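Local coordinates for secreted protein ASP-2 (Necator americanus, PDB 1U53) that is a hookworm secreted antigen of the pathogenesis-related-1 (CAP) family, studied as a vaccine candidate, whose molecular activity is not firmly established, at residues F5-N10 / Y55-E60; A36-G41 / V117-K122; K61-N66 / Y158-Y163; G84-M89 / K106-E111; Q137-E142 / K172-K177. One frame throughout, in Å; residues are numbered along the deposited sequence.

Contact 1: F5-N10 / Y55-E60; sequences FGCPDN and YDCEVE. Unlike the reference sequence in segment 5-10: F5 (reference Ala).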
# COMPACT_ATOMS: atom_id res chain seq x y z
N PHE A 5 -5.90 -8.51 19.07
CA PHE A 5 -4.92 -7.63 19.70
C PHE A 5 -5.06 -6.23 19.12
O PHE A 5 -4.66 -5.98 17.98
CB PHE A 5 -3.51 -8.16 19.43
CG PHE A 5 -2.41 -7.50 20.25
CD1 PHE A 5 -2.09 -7.96 21.54
CD2 PHE A 5 -1.67 -6.46 19.71
CE1 PHE A 5 -1.09 -7.37 22.28
CE2 PHE A 5 -0.64 -5.86 20.44
CZ PHE A 5 -0.35 -6.30 21.73
N GLY A 6 -5.61 -5.32 19.91
CA GLY A 6 -5.87 -3.97 19.43
C GLY A 6 -4.61 -3.12 19.54
O GLY A 6 -3.72 -3.37 20.37
N CYS A 7 -4.50 -2.11 18.68
CA CYS A 7 -3.39 -1.17 18.77
C CYS A 7 -3.69 -0.13 19.87
O CYS A 7 -4.85 -0.01 20.33
CB CYS A 7 -3.16 -0.51 17.38
SG CYS A 7 -2.89 -1.71 16.04
N PRO A 8 -2.67 0.60 20.32
CA PRO A 8 -2.77 1.57 21.41
C PRO A 8 -3.72 2.70 21.05
O PRO A 8 -4.02 2.95 19.85
CB PRO A 8 -1.35 2.16 21.51
CG PRO A 8 -0.47 1.24 20.75
CD PRO A 8 -1.30 0.53 19.77
N ASP A 9 -4.18 3.38 22.09
CA ASP A 9 -5.06 4.54 22.00
C ASP A 9 -4.12 5.69 21.77
O ASP A 9 -3.81 6.48 22.68
CB ASP A 9 -5.82 4.66 23.33
CG ASP A 9 -6.88 5.71 23.32
OD1 ASP A 9 -7.26 6.22 22.24
OD2 ASP A 9 -7.35 6.01 24.44
N ASN A 10 -3.60 5.77 20.55
CA ASN A 10 -2.47 6.66 20.23
C ASN A 10 -2.79 7.80 19.26
O ASN A 10 -1.85 8.46 18.74
CB ASN A 10 -1.30 5.81 19.67
CG ASN A 10 -1.66 5.16 18.34
OD1 ASN A 10 -2.72 5.47 17.79
ND2 ASN A 10 -0.79 4.26 17.81
N TYR A 55 -3.20 -6.05 9.40
CA TYR A 55 -2.79 -4.82 10.09
C TYR A 55 -1.79 -5.17 11.17
O TYR A 55 -1.89 -6.24 11.82
CB TYR A 55 -3.99 -4.06 10.69
CG TYR A 55 -3.66 -2.58 10.84
CD1 TYR A 55 -3.73 -1.71 9.74
CD2 TYR A 55 -3.20 -2.06 12.06
CE1 TYR A 55 -3.37 -0.33 9.87
CE2 TYR A 55 -2.85 -0.70 12.20
CZ TYR A 55 -2.92 0.15 11.11
OH TYR A 55 -2.54 1.47 11.23
N ASP A 56 -0.78 -4.33 11.36
CA ASP A 56 0.29 -4.70 12.34
C ASP A 56 0.58 -3.45 13.17
O ASP A 56 1.03 -2.42 12.63
CB ASP A 56 1.53 -5.12 11.56
CG ASP A 56 2.71 -5.48 12.45
OD1 ASP A 56 2.90 -4.85 13.49
OD2 ASP A 56 3.46 -6.41 12.11
N CYS A 57 0.32 -3.51 14.49
CA CYS A 57 0.41 -2.30 15.32
C CYS A 57 1.85 -1.80 15.46
O CYS A 57 2.07 -0.61 15.73
CB CYS A 57 -0.11 -2.58 16.74
SG CYS A 57 -1.77 -3.20 16.80
N GLU A 58 2.82 -2.73 15.35
CA GLU A 58 4.23 -2.33 15.38
C GLU A 58 4.68 -1.53 14.17
O GLU A 58 5.47 -0.59 14.26
CB GLU A 58 5.16 -3.53 15.65
CG GLU A 58 4.99 -4.06 17.08
CD GLU A 58 5.41 -3.02 18.09
OE1 GLU A 58 4.53 -2.46 18.79
OE2 GLU A 58 6.62 -2.70 18.09
N VAL A 59 4.16 -1.91 13.02
CA VAL A 59 4.38 -1.17 11.77
C VAL A 59 3.70 0.18 11.88
O VAL A 59 4.26 1.20 11.46
CB VAL A 59 3.86 -1.97 10.60
CG1 VAL A 59 4.08 -1.17 9.29
CG2 VAL A 59 4.67 -3.31 10.52
N GLU A 60 2.49 0.22 12.46
CA GLU A 60 1.85 1.54 12.72
C GLU A 60 2.73 2.46 13.59
O GLU A 60 2.82 3.67 13.36
CB GLU A 60 0.49 1.35 13.42
CG GLU A 60 -0.14 2.65 13.84
CD GLU A 60 -1.50 2.41 14.45
OE1 GLU A 60 -1.60 2.60 15.68
OE2 GLU A 60 -2.45 2.02 13.71
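The rings of F5 and Y55 each present an edge to the C7–C57 disulfide. F5 turns its CD2 rim to C57 SG, a loose contact at 4.4 Å, while C7 SG lies beside the Y55 ring near its plane, 4.0 Å from CE2, a sulfur-aromatic contact. F5 replaces the alanine of the reference sequence. The bridge has a central S–S torsion of -82°, near the relaxed right angle. The third flat group is the carboxylate of E60, turned 48° against the amide of N10. N10 ND2 donates to E60 OE1 at 2.8 Å on the anti side of that oxygen, with the donor 21° out of the carboxylate plane. E60 is extended with CG anti to its backbone N, which carries the carboxylate to N10. Y55 OH donates to the anti lone pair of E60 OE2 (2.5 Å), in the plane of the phenol ring, and R17 forms a salt bridge to the same oxygen, so both carboxylate oxygens are occupied. D56 OD1 caps helix 57-67. The N-terminal arm is thereby stapled to the first turn of this helix, with helix 14-32 alongside through R17 and strand 145-152 reached by Y55 and D56.

Contact 2: A36-G41 / V117-K122; sequences AKDGAG and VGQNLK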
# COMPACT_ATOMS: atom_id res chain seq x y z
N ALA A 36 -8.23 -4.08 -12.82
CA ALA A 36 -7.68 -2.72 -12.64
C ALA A 36 -7.15 -2.09 -13.91
O ALA A 36 -6.19 -2.62 -14.50
CB ALA A 36 -6.54 -2.72 -11.56
N LYS A 37 -7.72 -0.95 -14.31
CA LYS A 37 -7.26 -0.27 -15.53
C LYS A 37 -5.83 0.19 -15.41
O LYS A 37 -5.42 0.74 -14.38
CB LYS A 37 -8.17 0.92 -15.85
CG LYS A 37 -7.90 1.49 -17.24
CD LYS A 37 -8.21 0.42 -18.30
CE LYS A 37 -7.97 0.90 -19.75
NZ LYS A 37 -6.54 1.12 -20.11
N ASP A 38 -5.04 -0.01 -16.48
CA ASP A 38 -3.65 0.40 -16.48
C ASP A 38 -3.51 1.50 -17.55
O ASP A 38 -4.01 1.34 -18.68
CB ASP A 38 -2.84 -0.85 -16.87
CG ASP A 38 -1.34 -0.65 -16.82
OD1 ASP A 38 -0.86 0.48 -16.95
OD2 ASP A 38 -0.64 -1.68 -16.67
N GLY A 39 -2.92 2.64 -17.18
CA GLY A 39 -2.72 3.74 -18.15
C GLY A 39 -1.84 3.36 -19.32
O GLY A 39 -1.88 4.07 -20.35
N ALA A 40 -1.07 2.27 -19.20
CA ALA A 40 -0.25 1.76 -20.33
C ALA A 40 -1.10 1.08 -21.39
O ALA A 40 -0.59 0.79 -22.50
CB ALA A 40 0.83 0.80 -19.84
N GLY A 41 -2.35 0.78 -21.05
CA GLY A 41 -3.27 0.05 -21.94
C GLY A 41 -3.84 -1.21 -21.30
O GLY A 41 -3.15 -1.91 -20.54
N VAL A 117 1.75 1.18 -15.97
CA VAL A 117 2.83 0.29 -15.58
C VAL A 117 3.16 -0.64 -16.75
O VAL A 117 4.32 -0.71 -17.21
CB VAL A 117 2.39 -0.54 -14.37
CG1 VAL A 117 3.34 -1.69 -14.13
CG2 VAL A 117 2.30 0.39 -13.14
N GLY A 118 2.14 -1.33 -17.25
CA GLY A 118 2.36 -2.28 -18.37
C GLY A 118 2.41 -3.72 -17.96
O GLY A 118 2.22 -4.06 -16.77
N GLN A 119 2.66 -4.60 -18.94
CA GLN A 119 2.57 -6.05 -18.65
C GLN A 119 3.86 -6.62 -18.09
O GLN A 119 3.86 -7.73 -17.53
CB GLN A 119 2.21 -6.82 -19.92
CG GLN A 119 0.89 -6.43 -20.52
CD GLN A 119 -0.23 -6.51 -19.52
OE1 GLN A 119 -0.68 -7.60 -19.14
NE2 GLN A 119 -0.68 -5.33 -19.05
N ASN A 120 4.98 -5.89 -18.21
CA ASN A 120 6.22 -6.35 -17.60
C ASN A 120 6.35 -5.77 -16.20
O ASN A 120 6.56 -4.56 -16.03
CB ASN A 120 7.46 -5.88 -18.39
CG ASN A 120 8.76 -6.47 -17.85
OD1 ASN A 120 8.81 -7.03 -16.75
ND2 ASN A 120 9.83 -6.37 -18.66
N LEU A 121 6.29 -6.65 -15.21
CA LEU A 121 6.19 -6.19 -13.81
C LEU A 121 7.52 -6.12 -13.11
O LEU A 121 7.58 -5.90 -11.89
CB LEU A 121 5.21 -7.07 -13.03
CG LEU A 121 3.82 -7.12 -13.64
CD1 LEU A 121 2.97 -7.98 -12.71
CD2 LEU A 121 3.23 -5.71 -13.79
N LYS A 122 8.60 -6.29 -13.87
CA LYS A 122 9.96 -6.08 -13.33
C LYS A 122 10.18 -4.64 -12.92
O LYS A 122 10.04 -3.71 -13.73
CB LYS A 122 11.00 -6.47 -14.39
CG LYS A 122 12.43 -6.54 -13.87
CD LYS A 122 13.37 -6.90 -15.02
CE LYS A 122 14.78 -7.09 -14.54
NZ LYS A 122 15.41 -5.76 -14.34
O HOH W 1 0.37 -3.51 -14.85
O HOH W 2 -0.55 -2.81 -20.12
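V117 comes first: its backbone N points at the carboxylate of D38 and donates to OD1 at 2.9 Å, on the syn side and nearly straight (165°). The next amide, G118 N, takes the other oxygen, using the syn lone pair of D38 OD2 at 2.9 Å, so two successive N-H groups grip one carboxylate. At G118 the chain has positive phi, a conformation that suits glycine, and the CB of A40 packs 3.6 Å from G118 N. Water 1 then ties G118 O back to D38 OD2, donating to both. Q119 follows; its side chain folds back so that NE2 gives a hydrogen bond to water 2, which in turn donates to G41 O, a water-mediated link on the exposed side. Further along, L121 O accepts from I174 N, probably a hydrogen bond. On the facing side D38 extends its carboxylate with CG anti to the backbone N (chi1 -175°). D38 OD1 also accepts from A40 N (2.9 Å), from above the carboxylate plane, forming an Asx turn within the type I turn D38–G41. One buried acidic group thus receives three backbone N-H bonds and a water, which would probably favour its charged form and clamps two loops of the CAP domain.

Contact 3: K61-N66 / Y158-Y163; sequences KTAMNN and YVVCQY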
# COMPACT_ATOMS: atom_id res chain seq x y z
N LYS A 61 3.42 1.84 14.56
CA LYS A 61 4.26 2.60 15.49
C LYS A 61 5.35 3.29 14.75
O LYS A 61 5.58 4.47 14.95
CB LYS A 61 4.91 1.65 16.48
CG LYS A 61 5.90 2.32 17.39
CD LYS A 61 6.64 1.26 18.20
CE LYS A 61 7.67 1.91 19.13
NZ LYS A 61 7.08 2.96 20.07
N THR A 62 6.02 2.57 13.86
CA THR A 62 7.10 3.25 13.09
C THR A 62 6.56 4.24 12.05
O THR A 62 7.15 5.28 11.80
CB THR A 62 8.10 2.24 12.47
OG1 THR A 62 7.43 1.11 11.90
CG2 THR A 62 9.08 1.76 13.58
N ALA A 63 5.40 3.95 11.45
CA ALA A 63 4.77 4.95 10.58
C ALA A 63 4.45 6.22 11.35
O ALA A 63 4.70 7.37 10.88
CB ALA A 63 3.50 4.36 9.94
N MET A 64 3.91 6.04 12.55
CA MET A 64 3.69 7.13 13.51
C MET A 64 4.93 7.95 13.81
O MET A 64 4.86 9.19 13.88
CB MET A 64 3.10 6.57 14.83
CG MET A 64 2.77 7.68 15.83
SD MET A 64 2.11 6.90 17.33
CE MET A 64 3.57 6.09 17.98
N ASN A 65 6.07 7.28 14.04
CA ASN A 65 7.29 7.98 14.33
C ASN A 65 7.63 8.96 13.21
O ASN A 65 8.21 10.01 13.46
CB ASN A 65 8.45 6.99 14.51
CG ASN A 65 8.34 6.17 15.78
OD1 ASN A 65 7.53 6.49 16.65
ND2 ASN A 65 9.10 5.08 15.87
N ASN A 66 7.31 8.61 11.96
CA ASN A 66 7.51 9.53 10.85
C ASN A 66 6.45 10.61 10.88
O ASN A 66 6.76 11.81 10.98
CB ASN A 66 7.44 8.74 9.51
CG ASN A 66 7.67 9.62 8.27
OD1 ASN A 66 7.51 10.83 8.32
ND2 ASN A 66 8.05 8.99 7.14
N TYR A 158 -0.96 14.74 7.48
CA TYR A 158 0.18 13.98 6.98
C TYR A 158 -0.04 12.48 7.24
O TYR A 158 -0.31 12.08 8.37
CB TYR A 158 1.46 14.49 7.66
CG TYR A 158 2.74 13.82 7.26
CD1 TYR A 158 2.98 13.44 5.93
CD2 TYR A 158 3.76 13.63 8.18
CE1 TYR A 158 4.18 12.83 5.54
CE2 TYR A 158 4.96 12.99 7.81
CZ TYR A 158 5.17 12.60 6.50
OH TYR A 158 6.36 12.00 6.15
N VAL A 159 0.04 11.68 6.17
CA VAL A 159 -0.30 10.25 6.24
C VAL A 159 0.92 9.47 5.88
O VAL A 159 1.54 9.72 4.83
CB VAL A 159 -1.38 9.90 5.20
CG1 VAL A 159 -1.68 8.41 5.15
CG2 VAL A 159 -2.67 10.73 5.47
N VAL A 160 1.23 8.49 6.69
CA VAL A 160 2.33 7.59 6.40
C VAL A 160 1.83 6.18 6.56
O VAL A 160 1.28 5.84 7.60
CB VAL A 160 3.47 7.84 7.41
CG1 VAL A 160 4.67 6.88 7.18
CG2 VAL A 160 3.99 9.26 7.29
N CYS A 161 2.03 5.32 5.55
CA CYS A 161 1.85 3.87 5.73
C CYS A 161 3.19 3.15 5.59
O CYS A 161 4.02 3.55 4.76
CB CYS A 161 0.94 3.29 4.65
SG CYS A 161 -0.81 3.65 4.95
N GLN A 162 3.44 2.14 6.42
CA GLN A 162 4.63 1.32 6.20
C GLN A 162 4.19 -0.12 5.92
O GLN A 162 3.08 -0.50 6.23
CB GLN A 162 5.65 1.44 7.35
CG GLN A 162 6.33 2.80 7.29
CD GLN A 162 7.18 3.17 8.51
OE1 GLN A 162 7.32 2.36 9.42
NE2 GLN A 162 7.78 4.38 8.50
N TYR A 163 5.12 -0.90 5.36
CA TYR A 163 4.79 -2.14 4.63
C TYR A 163 5.86 -3.20 4.93
O TYR A 163 7.07 -2.95 4.68
CB TYR A 163 4.88 -1.81 3.12
CG TYR A 163 3.77 -0.89 2.68
CD1 TYR A 163 2.56 -1.40 2.21
CD2 TYR A 163 3.95 0.49 2.68
CE1 TYR A 163 1.53 -0.52 1.81
CE2 TYR A 163 2.91 1.39 2.27
CZ TYR A 163 1.75 0.87 1.80
OH TYR A 163 0.76 1.76 1.44
O HOH W 3 9.65 5.61 10.62
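T62 OG1 donates to Q162 OE1 at 2.8 Å, meeting the amide oxygen almost end-on (C=O...O angle 165°), and the two side chains cross at about a right angle. One turn on, Y158 OH donates to N66 OD1 at 2.7 Å, tilted from the amide plane, with the amide and phenol planes 65° apart. Between these pairs A63 CB packs 3.9 Å from V160 CG1 and also nears V160 O, and V160 CG2 covers one face of the Y158 ring near its rim while touching N66 CG at 3.8 Å. Where A63 faces V160, the axes of 61-66 and 158-163 come within 7.4 Å, their directions 145° apart. N66 reaches the strand because CG is anti to its backbone N. Water 3 bridges T62 O and Q162 NE2. Further out, E85 OE2 on the neighbouring strand accepts from both Q162 NE2 and N66 ND2, fixing the turn of both amides, and K73 N donates to Y158 OH. Helix 57-67 is therefore held on the sheet of the CAP fold by oriented amides whose buried oxygens and nitrogens are paired, with one carboxylate oxygen shared by Q162 NE2 and N66 ND2.

Contact 4: G84-M89 / K106-E111; sequences GENIFM and KAWFGE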
# COMPACT_ATOMS: atom_id res chain seq x y z
N GLY A 84 8.79 -1.02 3.91
CA GLY A 84 8.62 -0.04 2.83
C GLY A 84 7.75 1.10 3.37
O GLY A 84 7.30 1.08 4.53
N GLU A 85 7.52 2.11 2.53
CA GLU A 85 6.82 3.28 3.05
C GLU A 85 6.20 4.09 1.91
O GLU A 85 6.87 4.34 0.86
CB GLU A 85 7.81 4.18 3.77
CG GLU A 85 7.17 5.46 4.42
CD GLU A 85 8.25 6.24 5.14
OE1 GLU A 85 9.10 6.87 4.44
OE2 GLU A 85 8.33 6.14 6.39
N ASN A 86 4.95 4.53 2.12
CA ASN A 86 4.28 5.49 1.20
C ASN A 86 3.87 6.67 2.03
O ASN A 86 3.42 6.52 3.16
CB ASN A 86 2.99 4.89 0.65
CG ASN A 86 3.24 3.97 -0.53
OD1 ASN A 86 4.25 4.15 -1.23
ND2 ASN A 86 2.29 3.07 -0.83
N ILE A 87 4.05 7.88 1.48
CA ILE A 87 3.65 9.07 2.26
C ILE A 87 2.67 9.93 1.44
O ILE A 87 2.63 9.84 0.19
CB ILE A 87 4.86 9.93 2.70
CG1 ILE A 87 5.62 10.48 1.50
CG2 ILE A 87 5.74 9.12 3.66
CD1 ILE A 87 6.81 11.39 1.92
N PHE A 88 1.82 10.69 2.13
CA PHE A 88 0.79 11.50 1.44
C PHE A 88 0.50 12.71 2.29
O PHE A 88 0.58 12.64 3.53
CB PHE A 88 -0.52 10.69 1.26
CG PHE A 88 -1.73 11.51 0.83
CD1 PHE A 88 -1.99 11.77 -0.50
CD2 PHE A 88 -2.62 11.98 1.79
CE1 PHE A 88 -3.15 12.52 -0.88
CE2 PHE A 88 -3.77 12.76 1.43
CZ PHE A 88 -4.01 13.01 0.07
N MET A 89 0.16 13.82 1.66
CA MET A 89 -0.29 14.95 2.49
C MET A 89 -1.42 15.69 1.79
O MET A 89 -1.50 15.72 0.55
CB MET A 89 0.84 15.93 2.80
CG MET A 89 1.44 16.56 1.54
SD MET A 89 2.68 17.78 1.99
CE MET A 89 1.64 19.14 2.39
N LYS A 106 -6.24 6.19 -2.43
CA LYS A 106 -6.61 6.49 -3.83
C LYS A 106 -5.47 7.16 -4.60
O LYS A 106 -5.26 6.86 -5.77
CB LYS A 106 -7.84 7.41 -3.89
CG LYS A 106 -9.14 6.74 -3.45
CD LYS A 106 -10.19 7.85 -3.42
CE LYS A 106 -11.59 7.36 -3.51
NZ LYS A 106 -12.54 8.55 -3.42
N ALA A 107 -4.74 8.11 -3.97
CA ALA A 107 -3.67 8.84 -4.66
C ALA A 107 -2.53 7.91 -5.03
O ALA A 107 -1.91 8.02 -6.09
CB ALA A 107 -3.13 9.96 -3.76
N TRP A 108 -2.23 7.00 -4.11
CA TRP A 108 -1.14 6.03 -4.34
C TRP A 108 -1.54 5.07 -5.44
O TRP A 108 -0.77 4.82 -6.39
CB TRP A 108 -0.80 5.26 -3.07
CG TRP A 108 -0.25 6.15 -1.96
CD1 TRP A 108 0.46 7.32 -2.10
CD2 TRP A 108 -0.36 5.91 -0.55
NE1 TRP A 108 0.77 7.84 -0.84
CE2 TRP A 108 0.25 7.00 0.11
CE3 TRP A 108 -0.98 4.88 0.22
CZ2 TRP A 108 0.34 7.06 1.50
CZ3 TRP A 108 -0.90 4.96 1.60
CH2 TRP A 108 -0.26 6.07 2.23
N PHE A 109 -2.71 4.48 -5.29
CA PHE A 109 -3.15 3.48 -6.25
C PHE A 109 -3.37 4.09 -7.62
O PHE A 109 -3.19 3.42 -8.63
CB PHE A 109 -4.42 2.82 -5.75
CG PHE A 109 -4.84 1.66 -6.60
CD1 PHE A 109 -4.27 0.39 -6.39
CD2 PHE A 109 -5.77 1.83 -7.61
CE1 PHE A 109 -4.65 -0.68 -7.18
CE2 PHE A 109 -6.13 0.75 -8.42
CZ PHE A 109 -5.58 -0.49 -8.20
N GLY A 110 -3.71 5.38 -7.64
CA GLY A 110 -4.05 6.05 -8.91
C GLY A 110 -2.91 6.17 -9.90
O GLY A 110 -3.16 6.41 -11.08
N GLU A 111 -1.68 5.94 -9.43
CA GLU A 111 -0.47 5.90 -10.30
C GLU A 111 -0.63 4.89 -11.44
O GLU A 111 -0.13 5.12 -12.55
CB GLU A 111 0.76 5.61 -9.43
CG GLU A 111 1.03 6.82 -8.53
CD GLU A 111 2.21 6.66 -7.61
OE1 GLU A 111 2.69 5.51 -7.44
OE2 GLU A 111 2.65 7.72 -7.04
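In the three-layer alpha-beta-alpha sandwich of the CAP fold, the indole of W108 on helix 97-109 lies against edge strand 84-90, and this is the tight part of the contact. N86 CB sits over the centre of the six-membered ring, 3.5 Å from its centroid and 13° off the normal, a CH-pi contact. The N86 amide stays near the indole, ND2 3.9 Å from W108 CD2, and donates to Y163 OH and H134 O, while the ring of H134 stacks on W108. A chi1 of -64° for W108 sets CG anti to the carbonyl carbon and swings the indole toward the strand. F88 CB adds packing 3.7 Å from W108 CZ2. The looser, more exposed side is one helix residue earlier, where A107 CB only approaches the F88 ring obliquely, 3.9 Å from CE1. A single hydrogen bond crosses between the segments: W108 NE1, with its partner in the ring plane, donates to I87 O at 2.9 Å, reaching that oxygen from above its carbonyl plane.

Contact 5: Q137-E142 / K172-K177; sequences QMVWQE and KDIYEK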
# COMPACT_ATOMS: atom_id res chain seq x y z
N GLN A 137 4.19 -0.49 -4.33
CA GLN A 137 4.25 -0.95 -2.95
C GLN A 137 2.87 -1.44 -2.44
O GLN A 137 2.79 -2.43 -1.73
CB GLN A 137 4.89 0.12 -2.03
CG GLN A 137 4.91 -0.27 -0.56
CD GLN A 137 5.75 -1.54 -0.25
OE1 GLN A 137 5.23 -2.70 -0.24
NE2 GLN A 137 7.02 -1.33 0.09
N MET A 138 1.78 -0.77 -2.83
CA MET A 138 0.49 -1.20 -2.33
C MET A 138 0.20 -2.63 -2.80
O MET A 138 -0.45 -3.37 -2.09
CB MET A 138 -0.63 -0.30 -2.86
CG MET A 138 -0.70 1.01 -2.11
SD MET A 138 -2.11 2.03 -2.69
CE MET A 138 -3.44 1.14 -1.83
N VAL A 139 0.58 -2.97 -4.05
CA VAL A 139 0.26 -4.30 -4.58
C VAL A 139 1.44 -5.26 -4.66
O VAL A 139 1.40 -6.23 -5.43
CB VAL A 139 -0.45 -4.21 -5.97
CG1 VAL A 139 -1.76 -3.32 -5.88
CG2 VAL A 139 0.51 -3.64 -7.06
N TRP A 140 2.49 -5.00 -3.87
CA TRP A 140 3.65 -5.89 -3.84
C TRP A 140 3.24 -7.24 -3.23
O TRP A 140 2.74 -7.31 -2.11
CB TRP A 140 4.75 -5.23 -2.99
CG TRP A 140 6.10 -5.85 -3.23
CD1 TRP A 140 6.73 -6.79 -2.48
CD2 TRP A 140 7.00 -5.50 -4.29
NE1 TRP A 140 8.00 -7.05 -3.01
CE2 TRP A 140 8.16 -6.30 -4.14
CE3 TRP A 140 6.91 -4.61 -5.37
CZ2 TRP A 140 9.24 -6.21 -5.04
CZ3 TRP A 140 7.96 -4.53 -6.26
CH2 TRP A 140 9.12 -5.33 -6.09
N GLN A 141 3.44 -8.32 -3.99
CA GLN A 141 2.87 -9.62 -3.66
C GLN A 141 3.26 -10.03 -2.27
O GLN A 141 2.42 -10.52 -1.50
CB GLN A 141 3.34 -10.62 -4.69
CG GLN A 141 3.11 -12.07 -4.27
CD GLN A 141 3.68 -12.97 -5.30
OE1 GLN A 141 3.25 -12.93 -6.42
NE2 GLN A 141 4.66 -13.79 -4.92
N GLU A 142 4.56 -9.89 -1.97
CA GLU A 142 5.10 -10.46 -0.74
C GLU A 142 4.92 -9.58 0.49
O GLU A 142 5.18 -10.02 1.62
CB GLU A 142 6.55 -10.87 -0.96
CG GLU A 142 6.64 -12.01 -2.00
CD GLU A 142 6.04 -13.28 -1.48
OE1 GLU A 142 6.10 -13.50 -0.25
OE2 GLU A 142 5.51 -14.09 -2.29
N LYS A 172 13.21 -6.73 -9.21
CA LYS A 172 12.32 -7.86 -8.91
C LYS A 172 10.92 -7.55 -9.41
O LYS A 172 10.60 -6.40 -9.59
CB LYS A 172 12.17 -8.14 -7.41
CG LYS A 172 13.46 -8.30 -6.64
CD LYS A 172 14.17 -9.57 -7.07
CE LYS A 172 15.47 -9.72 -6.29
NZ LYS A 172 15.22 -10.20 -4.88
N ASP A 173 10.12 -8.59 -9.56
CA ASP A 173 8.74 -8.44 -10.06
C ASP A 173 7.82 -8.00 -8.94
O ASP A 173 7.87 -8.51 -7.82
CB ASP A 173 8.21 -9.77 -10.58
CG ASP A 173 8.79 -10.14 -11.94
OD1 ASP A 173 9.50 -9.33 -12.56
OD2 ASP A 173 8.45 -11.23 -12.41
N ILE A 174 6.89 -7.11 -9.28
CA ILE A 174 5.92 -6.62 -8.29
C ILE A 174 5.05 -7.77 -7.78
O ILE A 174 4.79 -7.91 -6.58
CB ILE A 174 4.99 -5.55 -8.93
CG1 ILE A 174 5.81 -4.33 -9.48
CG2 ILE A 174 3.91 -5.11 -7.91
CD1 ILE A 174 5.05 -3.63 -10.66
N TYR A 175 4.56 -8.58 -8.71
CA TYR A 175 3.91 -9.83 -8.33
C TYR A 175 4.09 -10.82 -9.48
O TYR A 175 4.43 -10.43 -10.59
CB TYR A 175 2.42 -9.61 -8.00
CG TYR A 175 1.57 -8.91 -9.06
CD1 TYR A 175 0.95 -9.63 -10.08
CD2 TYR A 175 1.39 -7.50 -9.04
CE1 TYR A 175 0.15 -9.00 -11.06
CE2 TYR A 175 0.58 -6.87 -10.01
CZ TYR A 175 -0.02 -7.61 -11.02
OH TYR A 175 -0.77 -6.98 -11.95
N GLU A 176 3.86 -12.10 -9.17
CA GLU A 176 3.84 -13.19 -10.14
C GLU A 176 2.56 -13.18 -10.95
O GLU A 176 1.49 -13.20 -10.37
CB GLU A 176 3.96 -14.53 -9.40
CG GLU A 176 3.87 -15.73 -10.32
CD GLU A 176 4.19 -17.07 -9.66
OE1 GLU A 176 4.74 -17.12 -8.53
OE2 GLU A 176 3.88 -18.11 -10.29
N LYS A 177 2.66 -13.22 -12.28
CA LYS A 177 1.45 -13.23 -13.14
C LYS A 177 0.87 -14.63 -13.29
O LYS A 177 1.60 -15.61 -13.40
CB LYS A 177 1.79 -12.71 -14.54
CG LYS A 177 2.23 -11.22 -14.52
CD LYS A 177 2.42 -10.64 -15.93
CE LYS A 177 3.67 -11.08 -16.63
NZ LYS A 177 3.56 -10.49 -18.07
O HOH W 4 0.80 -12.96 -7.68
O HOH W 5 6.08 -15.68 -6.70
O HOH W 6 6.52 -9.43 -4.42
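Q141 reaches across to the 172-177 loop, touching with CB and again at its amide. Its CB packs on Y175 CB at 3.6 Å. With CG anti to the backbone N (chi1 165°) and the chain extended, the amide is carried to E176, where OE1 accepts from E176 N at 2.9 Å, nearly straight (174°), and from water 4, which also donates to E176 O. NE2 turns the other way: it gives a hydrogen bond to the anti lone pair of E142 OE2 and another to water 5, which binds E176 OE1, while E176 OE2 makes a salt bridge to K183. The backbone of Q141 adds a bond from its N to I174 O. W140 lays one face of its six-membered ring over I174 CA, 4.0 Å from centroid to CA, a CH-pi contact, with D173 O above the same face. V139 CG2 meets I174 CG2 at 3.8 Å. The contact fastens the turn that leaves helix 133-138 to the long loop following strand 157-164. R28 of helix 14-32 donates to M138 O and W140 O, V31 of that helix touches V139 and Y175, and F109 of helix 97-109 packs on V139.

Contacts 3, 4 and 5 are buried, while contacts 1 and 2 lie at the surface, their centres each about 17 Å from the centre of the chain and on opposite sides of it. Contacts 1 and 3 share helix 57-67, its first turn covalently tied and its next turns laid on the sheet. Contacts 3 and 4 use neighbouring strands 157-164 and 84-90, and contact 4 is nested inside the loop closed by contact 3. Contacts 2 and 5 adjoin, their centres about 13 Å apart. Chemistry follows place: a disulfide at the N-terminal arm, a carboxylate gripping amides between loops, side-chain amides on the sheet, and tryptophan faces in contacts 4 and 5.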